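Long-range contacts in flagellin B1 (Methanocaldococcus jannaschii DSM 2661, PDB 5YA6), which probably serves as a building block of the archaellum, the filament that drives swimming in archaea, and carries a bound calcium ion: residues L26-T37 with G115-N125; V62-L73 with L89-I100. All coordinates share one frame; numbering follows the deposited sequence.

Contact 1. Residues L26-T37 with G115-N125. With CA (calcium ion), chain D.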
loop_
_atom_site.group_PDB
_atom_site.type_symbol
_atom_site.label_atom_id
_atom_site.label_comp_id
_atom_site.label_asym_id
_atom_site.label_seq_id
_atom_site.Cartn_x
_atom_site.Cartn_y
_atom_site.Cartn_z
ATOM N N LEU B 26 -13.564 -16.659 -14.069
ATOM C CA LEU B 26 -13.812 -15.314 -13.599
ATOM C C LEU B 26 -12.814 -14.304 -14.157
ATOM O O LEU B 26 -12.930 -13.113 -13.883
ATOM C CB LEU B 26 -13.753 -15.311 -12.069
ATOM C CG LEU B 26 -14.934 -15.979 -11.315
ATOM C CD1 LEU B 26 -14.642 -15.967 -9.816
ATOM C CD2 LEU B 26 -16.216 -15.291 -11.664
ATOM N N GLY B 27 -11.817 -14.809 -14.865
ATOM C CA GLY B 27 -10.852 -13.986 -15.625
ATOM C C GLY B 27 -9.763 -13.343 -14.799
ATOM O O GLY B 27 -9.248 -12.266 -15.184
ATOM N N GLY B 28 -9.475 -13.934 -13.652
ATOM C CA GLY B 28 -8.561 -13.304 -12.713
ATOM C C GLY B 28 -8.371 -13.977 -11.389
ATOM O O GLY B 28 -8.903 -15.074 -11.133
ATOM N N ILE B 29 -7.656 -13.272 -10.508
ATOM C CA ILE B 29 -7.451 -13.759 -9.171
ATOM C C ILE B 29 -8.662 -13.467 -8.271
ATOM O O ILE B 29 -9.009 -12.292 -8.074
ATOM C CB ILE B 29 -6.115 -13.234 -8.592
ATOM C CG1 ILE B 29 -4.983 -13.906 -9.398
ATOM C CG2 ILE B 29 -6.024 -13.451 -7.079
ATOM C CD1 ILE B 29 -3.640 -13.401 -9.040
ATOM N N ASP B 30 -9.317 -14.516 -7.793
ATOM C CA ASP B 30 -10.526 -14.313 -7.011
ATOM C C ASP B 30 -10.274 -14.388 -5.508
ATOM O O ASP B 30 -11.107 -13.976 -4.744
ATOM C CB ASP B 30 -11.619 -15.305 -7.436
ATOM C CG ASP B 30 -11.246 -16.743 -7.124
ATOM O OD1 ASP B 30 -10.183 -17.149 -7.562
ATOM O OD2 ASP B 30 -11.989 -17.476 -6.418
ATOM N N LYS B 31 -9.150 -14.968 -5.080
ATOM C CA LYS B 31 -8.854 -15.165 -3.692
ATOM C C LYS B 31 -7.375 -14.923 -3.427
ATOM O O LYS B 31 -6.499 -15.204 -4.340
ATOM C CB LYS B 31 -9.213 -16.569 -3.209
ATOM C CG LYS B 31 -10.689 -16.922 -3.159
ATOM C CD LYS B 31 -10.825 -18.384 -2.721
ATOM C CE LYS B 31 -12.211 -18.661 -2.294
ATOM N NZ LYS B 31 -12.355 -20.109 -1.910
ATOM N N LEU B 32 -7.088 -14.387 -2.238
ATOM C CA LEU B 32 -5.697 -14.077 -1.785
ATOM C C LEU B 32 -5.439 -14.833 -0.497
ATOM O O LEU B 32 -6.328 -14.971 0.340
ATOM C CB LEU B 32 -5.450 -12.584 -1.536
ATOM C CG LEU B 32 -5.645 -11.678 -2.740
ATOM C CD1 LEU B 32 -5.666 -10.248 -2.311
ATOM C CD2 LEU B 32 -4.567 -11.938 -3.787
ATOM N N ALA B 33 -4.199 -15.223 -0.287
ATOM C CA ALA B 33 -3.750 -15.819 0.954
ATOM C C ALA B 33 -2.494 -15.052 1.373
ATOM O O ALA B 33 -1.424 -15.124 0.684
ATOM C CB ALA B 33 -3.466 -17.310 0.763
ATOM N N ILE B 34 -2.610 -14.294 2.491
ATOM C CA ILE B 34 -1.514 -13.418 2.928
ATOM C C ILE B 34 -0.857 -14.030 4.134
ATOM O O ILE B 34 -1.492 -14.167 5.218
ATOM C CB ILE B 34 -2.041 -12.001 3.255
ATOM C CG1 ILE B 34 -2.749 -11.438 2.021
ATOM C CG2 ILE B 34 -0.951 -11.128 3.827
ATOM C CD1 ILE B 34 -3.652 -10.243 2.349
ATOM N N TYR B 35 0.387 -14.441 3.985
ATOM C CA TYR B 35 1.089 -15.156 5.065
ATOM C C TYR B 35 1.860 -14.189 5.944
ATOM O O TYR B 35 2.512 -13.274 5.463
ATOM C CB TYR B 35 2.037 -16.210 4.549
ATOM C CG TYR B 35 1.303 -17.325 3.786
ATOM C CD1 TYR B 35 0.890 -17.187 2.480
ATOM C CD2 TYR B 35 1.083 -18.559 4.385
ATOM C CE1 TYR B 35 0.218 -18.192 1.802
ATOM C CE2 TYR B 35 0.407 -19.579 3.714
ATOM C CZ TYR B 35 0.005 -19.409 2.419
ATOM O OH TYR B 35 -0.693 -20.440 1.785
ATOM N N ILE B 36 1.638 -14.377 7.246
ATOM C CA ILE B 36 2.064 -13.478 8.332
ATOM C C ILE B 36 2.834 -14.249 9.434
ATOM O O ILE B 36 2.445 -15.350 9.788
ATOM C CB ILE B 36 0.824 -12.844 8.980
ATOM C CG1 ILE B 36 0.041 -12.004 7.938
ATOM C CG2 ILE B 36 1.201 -12.081 10.229
ATOM C CD1 ILE B 36 0.790 -10.763 7.465
ATOM N N THR B 37 3.895 -13.664 9.967
ATOM C CA THR B 37 4.619 -14.188 11.109
ATOM C C THR B 37 5.081 -12.996 11.952
ATOM O O THR B 37 5.288 -11.911 11.416
ATOM C CB THR B 37 5.815 -15.087 10.701
ATOM O OG1 THR B 37 6.282 -15.880 11.818
ATOM C CG2 THR B 37 6.961 -14.269 10.192
ATOM N N GLY B 115 7.348 -17.821 16.489
ATOM C CA GLY B 115 7.412 -18.952 15.598
ATOM C C GLY B 115 6.149 -19.190 14.759
ATOM O O GLY B 115 6.177 -19.998 13.813
ATOM N N ASP B 116 5.051 -18.542 15.100
ATOM C CA ASP B 116 3.763 -18.851 14.478
ATOM C C ASP B 116 3.720 -18.377 13.057
ATOM O O ASP B 116 4.333 -17.356 12.745
ATOM C CB ASP B 116 2.582 -18.208 15.208
ATOM C CG ASP B 116 2.256 -18.837 16.562
ATOM O OD1 ASP B 116 2.852 -19.884 16.972
ATOM O OD2 ASP B 116 1.359 -18.266 17.194
ATOM N N ILE B 117 2.946 -19.076 12.230
ATOM C CA ILE B 117 2.616 -18.595 10.895
ATOM C C ILE B 117 1.098 -18.659 10.780
ATOM O O ILE B 117 0.482 -19.699 11.036
ATOM C CB ILE B 117 3.285 -19.372 9.727
ATOM C CG1 ILE B 117 4.794 -19.377 9.908
ATOM C CG2 ILE B 117 2.892 -18.776 8.364
ATOM C CD1 ILE B 117 5.478 -20.336 8.916
ATOM N N ALA B 118 0.508 -17.548 10.340
ATOM C CA ALA B 118 -0.898 -17.500 10.052
ATOM C C ALA B 118 -1.084 -17.115 8.597
ATOM O O ALA B 118 -0.217 -16.486 8.006
ATOM C CB ALA B 118 -1.624 -16.508 10.926
ATOM N N VAL B 119 -2.242 -17.437 8.025
ATOM C CA VAL B 119 -2.567 -16.956 6.677
ATOM C C VAL B 119 -3.862 -16.183 6.756
ATOM O O VAL B 119 -4.790 -16.560 7.494
ATOM C CB VAL B 119 -2.601 -18.135 5.662
ATOM C CG1 VAL B 119 -3.690 -19.141 6.025
ATOM C CG2 VAL B 119 -2.772 -17.621 4.252
ATOM N N LEU B 120 -3.967 -15.044 6.058
ATOM C CA LEU B 120 -5.212 -14.272 5.996
ATOM C C LEU B 120 -5.836 -14.698 4.704
ATOM O O LEU B 120 -5.294 -14.475 3.630
ATOM C CB LEU B 120 -4.929 -12.759 6.018
ATOM C CG LEU B 120 -3.939 -12.329 7.105
ATOM C CD1 LEU B 120 -3.786 -10.808 6.986
ATOM C CD2 LEU B 120 -4.379 -12.704 8.527
ATOM N N LEU B 121 -7.018 -15.264 4.813
ATOM C CA LEU B 121 -7.792 -15.680 3.671
ATOM C C LEU B 121 -8.759 -14.533 3.288
ATOM O O LEU B 121 -9.640 -14.126 4.049
ATOM C CB LEU B 121 -8.546 -16.998 4.040
ATOM C CG LEU B 121 -7.686 -18.150 4.583
ATOM C CD1 LEU B 121 -8.630 -19.280 5.028
ATOM C CD2 LEU B 121 -6.634 -18.599 3.580
ATOM N N VAL B 122 -8.616 -14.056 2.051
ATOM C CA VAL B 122 -9.389 -12.933 1.509
ATOM C C VAL B 122 -10.088 -13.310 0.203
ATOM O O VAL B 122 -9.436 -13.857 -0.693
ATOM C CB VAL B 122 -8.465 -11.694 1.261
ATOM C CG1 VAL B 122 -9.254 -10.512 0.684
ATOM C CG2 VAL B 122 -7.803 -11.291 2.567
ATOM N N ASN B 123 -11.416 -13.110 0.121
ATOM C CA ASN B 123 -12.109 -13.318 -1.114
ATOM C C ASN B 123 -12.074 -12.051 -1.868
ATOM O O ASN B 123 -12.857 -11.108 -1.617
ATOM C CB ASN B 123 -13.573 -13.767 -0.976
ATOM C CG ASN B 123 -14.113 -14.236 -2.328
ATOM O OD1 ASN B 123 -14.168 -13.477 -3.260
ATOM N ND2 ASN B 123 -14.400 -15.532 -2.458
ATOM N N ALA B 124 -11.090 -11.945 -2.754
ATOM C CA ALA B 124 -10.931 -10.704 -3.539
ATOM C C ALA B 124 -12.107 -10.404 -4.440
ATOM O O ALA B 124 -12.430 -9.241 -4.640
ATOM C CB ALA B 124 -9.668 -10.799 -4.388
ATOM N N ASN B 125 -12.742 -11.445 -5.007
ATOM C CA ASN B 125 -13.926 -11.287 -5.815
ATOM C C ASN B 125 -15.026 -10.563 -5.017
ATOM O O ASN B 125 -15.688 -9.660 -5.535
ATOM C CB ASN B 125 -14.360 -12.681 -6.314
ATOM C CG ASN B 125 -15.450 -12.656 -7.310
ATOM O OD1 ASN B 125 -15.383 -11.996 -8.344
ATOM N ND2 ASN B 125 -16.503 -13.429 -7.029
HETATM CA CA CA D . 1.623 -19.832 19.009
HETATM O O HOH W 1 3.559 -21.247 19.506
#
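Val119 sets its CG2 methyl squarely over the ring of Tyr35, 3.7 Å from CG2 to the ring centroid and only 8° off the normal, a CH-pi contact with the two side chains lying alongside each other. Val119 has CG1 between the backbone N and the carbonyl carbon (chi1 62°), which leaves CG2 opposite the N and over the ring, where the methyl also meets Ala33 CB at 3.6 Å. These two contacts make the tight part of this sheet face; Ile117 CG2 lies more loosely near the ring edge. Replacing Tyr35 with an alanine is likely to leave Val119 CG2 without the ring face it rests on and Ile117 CG2 without its neighbour at the ring edge. The opposite face carries Leu32, Ile34, Leu120 and Val122; Ile34 CB lies 4.1 Å from Leu120 CB, and beyond them Phe154 and Ile152 of strand 150-155 pack on. Strands 28-37 and 117-123 run antiparallel at the heart of the flagellin beta domain, joined by paired backbone bonds between Leu32 and Val122, Ile34 and Leu120, and Ile36 and Ala118. The other end of the contact is looser. Lys31, extended beyond CG, passes Asn123 obliquely at 3.8 Å from CE to ND2; its NZ goes on to Phe79 O, with a cation-pi contact to Trp87, while Asn123 OD1 caps Ala126 N at the start of helix 124-128. Beside it the exposed Leu26 only brushes Asn125. At the far end, Thr37 OG1 donates to Asp116 O at 2.6 Å, and Asp116 OD1 and OD2 both bind calcium, each 2.4 Å from the metal; Asp102, Asp104, Ser106, Asn113 and a water complete the site. The chemistry suggests that the strand pair ties down the backbone beside the metal; through Asp116 O, Thr37 probably helps to place the bidentate carboxylate.

Contact 2. Residues V62-L73 with L89-I100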
loop_
_atom_site.group_PDB
_atom_site.type_symbol
_atom_site.label_atom_id
_atom_site.label_comp_id
_atom_site.label_asym_id
_atom_site.label_seq_id
_atom_site.Cartn_x
_atom_site.Cartn_y
_atom_site.Cartn_z
ATOM N N VAL B 62 -11.161 -1.780 4.116
ATOM C CA VAL B 62 -10.735 -2.164 5.438
ATOM C C VAL B 62 -11.494 -3.448 5.783
ATOM O O VAL B 62 -12.729 -3.511 5.652
ATOM C CB VAL B 62 -11.050 -1.110 6.531
ATOM C CG1 VAL B 62 -10.387 -1.448 7.843
ATOM C CG2 VAL B 62 -10.576 0.265 6.057
ATOM N N LEU B 63 -10.748 -4.497 6.090
ATOM C CA LEU B 63 -11.318 -5.799 6.433
ATOM C C LEU B 63 -11.025 -6.149 7.848
ATOM O O LEU B 63 -9.908 -5.982 8.384
ATOM C CB LEU B 63 -10.752 -6.919 5.546
ATOM C CG LEU B 63 -11.027 -6.972 4.070
ATOM C CD1 LEU B 63 -10.305 -5.921 3.315
ATOM C CD2 LEU B 63 -10.587 -8.307 3.489
ATOM N N ASN B 64 -12.034 -6.742 8.492
ATOM C CA ASN B 64 -11.948 -7.121 9.885
ATOM C C ASN B 64 -11.905 -8.626 10.124
ATOM O O ASN B 64 -12.216 -9.403 9.192
ATOM C CB ASN B 64 -13.149 -6.520 10.646
ATOM C CG ASN B 64 -13.118 -4.997 10.590
ATOM O OD1 ASN B 64 -12.279 -4.366 11.226
ATOM N ND2 ASN B 64 -13.999 -4.420 9.803
ATOM N N TYR B 65 -11.509 -9.028 11.321
ATOM C CA TYR B 65 -11.299 -10.424 11.675
ATOM C C TYR B 65 -12.661 -11.147 11.743
ATOM O O TYR B 65 -13.476 -10.815 12.591
ATOM C CB TYR B 65 -10.564 -10.453 13.001
ATOM C CG TYR B 65 -10.169 -11.762 13.639
ATOM C CD1 TYR B 65 -11.123 -12.608 14.239
ATOM C CD2 TYR B 65 -8.856 -12.137 13.722
ATOM C CE1 TYR B 65 -10.740 -13.767 14.840
ATOM C CE2 TYR B 65 -8.448 -13.274 14.393
ATOM C CZ TYR B 65 -9.407 -14.124 14.963
ATOM O OH TYR B 65 -8.963 -15.214 15.632
ATOM N N SER B 66 -12.848 -12.173 10.924
ATOM C CA SER B 66 -14.101 -12.953 11.010
ATOM C C SER B 66 -13.975 -14.082 11.977
ATOM O O SER B 66 -14.790 -14.189 12.930
ATOM C CB SER B 66 -14.443 -13.512 9.635
ATOM O OG SER B 66 -15.659 -14.238 9.716
ATOM N N THR B 67 -13.032 -14.985 11.750
ATOM C CA THR B 67 -12.777 -16.128 12.633
ATOM C C THR B 67 -11.391 -16.753 12.336
ATOM O O THR B 67 -10.638 -16.246 11.418
ATOM C CB THR B 67 -13.907 -17.186 12.550
ATOM O OG1 THR B 67 -13.729 -18.142 13.596
ATOM C CG2 THR B 67 -13.868 -17.876 11.143
ATOM N N VAL B 68 -11.042 -17.836 13.008
ATOM C CA VAL B 68 -9.817 -18.563 12.816
ATOM C C VAL B 68 -10.147 -20.059 12.584
ATOM O O VAL B 68 -11.149 -20.569 13.135
ATOM C CB VAL B 68 -8.823 -18.365 14.002
ATOM C CG1 VAL B 68 -9.469 -18.701 15.345
ATOM C CG2 VAL B 68 -7.549 -19.176 13.823
ATOM N N THR B 69 -9.338 -20.722 11.782
ATOM C CA THR B 69 -9.533 -22.172 11.476
ATOM C C THR B 69 -8.209 -22.870 11.458
ATOM O O THR B 69 -7.183 -22.324 11.031
ATOM C CB THR B 69 -10.225 -22.427 10.136
ATOM O OG1 THR B 69 -10.293 -23.854 9.910
ATOM C CG2 THR B 69 -9.472 -21.772 8.951
ATOM N N THR B 70 -8.194 -24.125 11.971
ATOM C CA THR B 70 -7.020 -24.941 11.900
ATOM C C THR B 70 -7.081 -25.940 10.712
ATOM O O THR B 70 -6.177 -26.697 10.522
ATOM C CB THR B 70 -6.916 -25.803 13.124
ATOM O OG1 THR B 70 -8.223 -26.350 13.349
ATOM C CG2 THR B 70 -6.495 -24.974 14.421
ATOM N N ALA B 71 -8.103 -25.835 9.916
ATOM C CA ALA B 71 -8.233 -26.661 8.696
ATOM C C ALA B 71 -7.124 -26.467 7.657
ATOM O O ALA B 71 -6.920 -27.336 6.791
ATOM C CB ALA B 71 -9.595 -26.390 8.048
ATOM N N THR B 72 -6.473 -25.281 7.642
ATOM C CA THR B 72 -5.345 -25.018 6.789
ATOM C C THR B 72 -4.054 -25.687 7.216
ATOM O O THR B 72 -3.024 -25.641 6.489
ATOM C CB THR B 72 -5.135 -23.460 6.767
ATOM O OG1 THR B 72 -5.127 -22.943 8.141
ATOM C CG2 THR B 72 -6.291 -22.757 6.033
ATOM N N LEU B 73 -4.031 -26.240 8.429
ATOM C CA LEU B 73 -2.787 -26.753 8.989
ATOM C C LEU B 73 -2.285 -27.994 8.213
ATOM O O LEU B 73 -3.036 -28.966 8.051
ATOM C CB LEU B 73 -3.025 -27.059 10.475
ATOM C CG LEU B 73 -1.835 -27.376 11.347
ATOM C CD1 LEU B 73 -0.823 -26.257 11.306
ATOM C CD2 LEU B 73 -2.327 -27.576 12.779
ATOM N N LEU B 89 -17.049 -17.467 5.128
ATOM C CA LEU B 89 -17.031 -16.241 5.942
ATOM C C LEU B 89 -16.079 -15.141 5.420
ATOM O O LEU B 89 -16.076 -14.012 5.946
ATOM C CB LEU B 89 -16.702 -16.569 7.384
ATOM C CG LEU B 89 -17.558 -17.617 8.105
ATOM C CD1 LEU B 89 -16.948 -18.101 9.395
ATOM C CD2 LEU B 89 -18.975 -17.158 8.261
ATOM N N ALA B 90 -15.319 -15.424 4.380
ATOM C CA ALA B 90 -14.488 -14.367 3.767
ATOM C C ALA B 90 -15.355 -13.632 2.794
ATOM O O ALA B 90 -15.558 -14.044 1.658
ATOM C CB ALA B 90 -13.282 -14.997 3.094
ATOM N N ASP B 91 -15.855 -12.483 3.228
ATOM C CA ASP B 91 -16.813 -11.738 2.449
ATOM C C ASP B 91 -16.245 -10.356 2.046
ATOM O O ASP B 91 -15.027 -10.136 2.039
ATOM C CB ASP B 91 -18.136 -11.652 3.199
ATOM C CG ASP B 91 -18.046 -10.875 4.471
ATOM O OD1 ASP B 91 -17.022 -10.224 4.762
ATOM O OD2 ASP B 91 -19.036 -10.879 5.240
ATOM N N SER B 92 -17.107 -9.428 1.666
ATOM C CA SER B 92 -16.617 -8.145 1.179
ATOM C C SER B 92 -15.889 -7.306 2.239
ATOM O O SER B 92 -15.146 -6.395 1.891
ATOM C CB SER B 92 -17.776 -7.344 0.602
ATOM O OG SER B 92 -18.707 -6.991 1.607
ATOM N N SER B 93 -16.068 -7.591 3.526
ATOM C CA SER B 93 -15.463 -6.777 4.541
ATOM C C SER B 93 -14.745 -7.558 5.628
ATOM O O SER B 93 -14.457 -7.016 6.663
ATOM C CB SER B 93 -16.532 -5.865 5.171
ATOM O OG SER B 93 -17.395 -6.661 5.907
ATOM N N SER B 94 -14.412 -8.838 5.379
ATOM C CA SER B 94 -13.861 -9.662 6.454
ATOM C C SER B 94 -12.800 -10.603 5.929
ATOM O O SER B 94 -12.917 -11.028 4.769
ATOM C CB SER B 94 -14.977 -10.570 7.050
ATOM O OG SER B 94 -16.183 -9.853 7.189
ATOM N N TYR B 95 -11.780 -10.900 6.743
ATOM C CA TYR B 95 -10.775 -11.939 6.426
ATOM C C TYR B 95 -10.933 -13.097 7.416
ATOM O O TYR B 95 -11.388 -12.906 8.557
ATOM C CB TYR B 95 -9.266 -11.428 6.428
ATOM C CG TYR B 95 -8.822 -10.852 7.743
ATOM C CD1 TYR B 95 -9.026 -9.524 8.034
ATOM C CD2 TYR B 95 -8.257 -11.648 8.722
ATOM C CE1 TYR B 95 -8.670 -8.994 9.252
ATOM C CE2 TYR B 95 -7.888 -11.150 9.939
ATOM C CZ TYR B 95 -8.115 -9.811 10.221
ATOM O OH TYR B 95 -7.788 -9.358 11.488
ATOM N N VAL B 96 -10.523 -14.287 7.005
ATOM C CA VAL B 96 -10.440 -15.428 7.904
ATOM C C VAL B 96 -8.994 -15.765 8.213
ATOM O O VAL B 96 -8.145 -15.769 7.296
ATOM C CB VAL B 96 -11.192 -16.625 7.243
ATOM C CG1 VAL B 96 -10.980 -17.912 8.027
ATOM C CG2 VAL B 96 -12.648 -16.231 7.020
ATOM N N VAL B 97 -8.681 -16.085 9.444
ATOM C CA VAL B 97 -7.323 -16.483 9.736
ATOM C C VAL B 97 -7.177 -17.995 9.680
ATOM O O VAL B 97 -7.941 -18.720 10.326
ATOM C CB VAL B 97 -6.873 -15.987 11.124
ATOM C CG1 VAL B 97 -5.471 -16.452 11.470
ATOM C CG2 VAL B 97 -6.984 -14.441 11.199
ATOM N N GLY B 98 -6.218 -18.471 8.912
ATOM C CA GLY B 98 -5.860 -19.931 8.891
ATOM C C GLY B 98 -4.610 -20.121 9.684
ATOM O O GLY B 98 -3.605 -19.402 9.504
ATOM N N VAL B 99 -4.595 -21.191 10.499
ATOM C CA VAL B 99 -3.401 -21.600 11.171
ATOM C C VAL B 99 -2.439 -22.352 10.222
ATOM O O VAL B 99 -2.841 -23.325 9.550
ATOM C CB VAL B 99 -3.739 -22.466 12.406
ATOM C CG1 VAL B 99 -2.467 -22.974 13.089
ATOM C CG2 VAL B 99 -4.696 -21.717 13.321
ATOM N N ILE B 100 -1.185 -21.926 10.129
ATOM C CA ILE B 100 -0.160 -22.603 9.323
ATOM C C ILE B 100 0.860 -23.296 10.221
ATOM O O ILE B 100 1.282 -24.454 9.966
ATOM C CB ILE B 100 0.531 -21.619 8.324
ATOM C CG1 ILE B 100 -0.536 -21.048 7.365
ATOM C CG2 ILE B 100 1.626 -22.323 7.543
ATOM C CD1 ILE B 100 -1.306 -22.025 6.469
HETATM O O HOH W 2 -17.965 -12.902 7.477
#
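Ser66 is the odd residue out where two parallel strands fall out of step: Tyr65 pairs with Tyr95 and Val68 with Val97, so three steps on one strand span two on the other, a beta bulge. Ser66 N still donates to Tyr95 O at 2.9 Å, but its side chain turns toward the partner segment, bringing CB to 4.0 Å from Ser94 CB and OG against Leu89 CB. Next to the bulge, the Tyr95 ring lies beneath the Tyr65 backbone, with Tyr65 CA 3.9 Å from the ring centroid in a CH-pi contact over the face. A chi1 of 59° places Tyr95 CG between the backbone N and the carbonyl carbon; Tyr95 OH lies in the plane of the Tyr65 ring at its edge, 3.7 Å from Tyr65 CD2, and bonds to Ala50 O. Strands 62-69 and 94-99 form the one parallel pairing in an otherwise antiparallel nine-stranded sheet, and the 15 residues between the two segments hold no helix or strand. Val97 CG2 reaches back across the bulge to Tyr65 CE2 at 3.7 Å; past it, Val68 CG2 packs on Val99 CG2. Where strand 62-69 ends, an ST turn at Thr69 leads into a type I turn, and Thr72 OG1 donates to Val99 O at 2.7 Å from above the carbonyl plane. The same hydroxyl sits 3.2 Å from Gly98 CA, on the side where a CB would point, so that a side chain there would clash with it.

Strands 117-123 and 94-99 are neighbours in one sheet, so the two contacts adjoin: Leu121 N probably bonds to Val96 O, and Gly98 N to Val119 O. Along the chain, contact 2 is nested inside the loop that contact 1 closes. Contact 1 lies near the centre of the chain and is largely buried, an antiparallel pairing that relies on aliphatic side chains and regular paired bonds. Contact 2 sits further out and is partly exposed; its parallel pairing is irregular and richer in hydroxyl side chains. Contact 1 supplies one of the calcium ligands, Asp116, whereas in contact 2 the Val99 side chain comes only within about 8 Å of the ion.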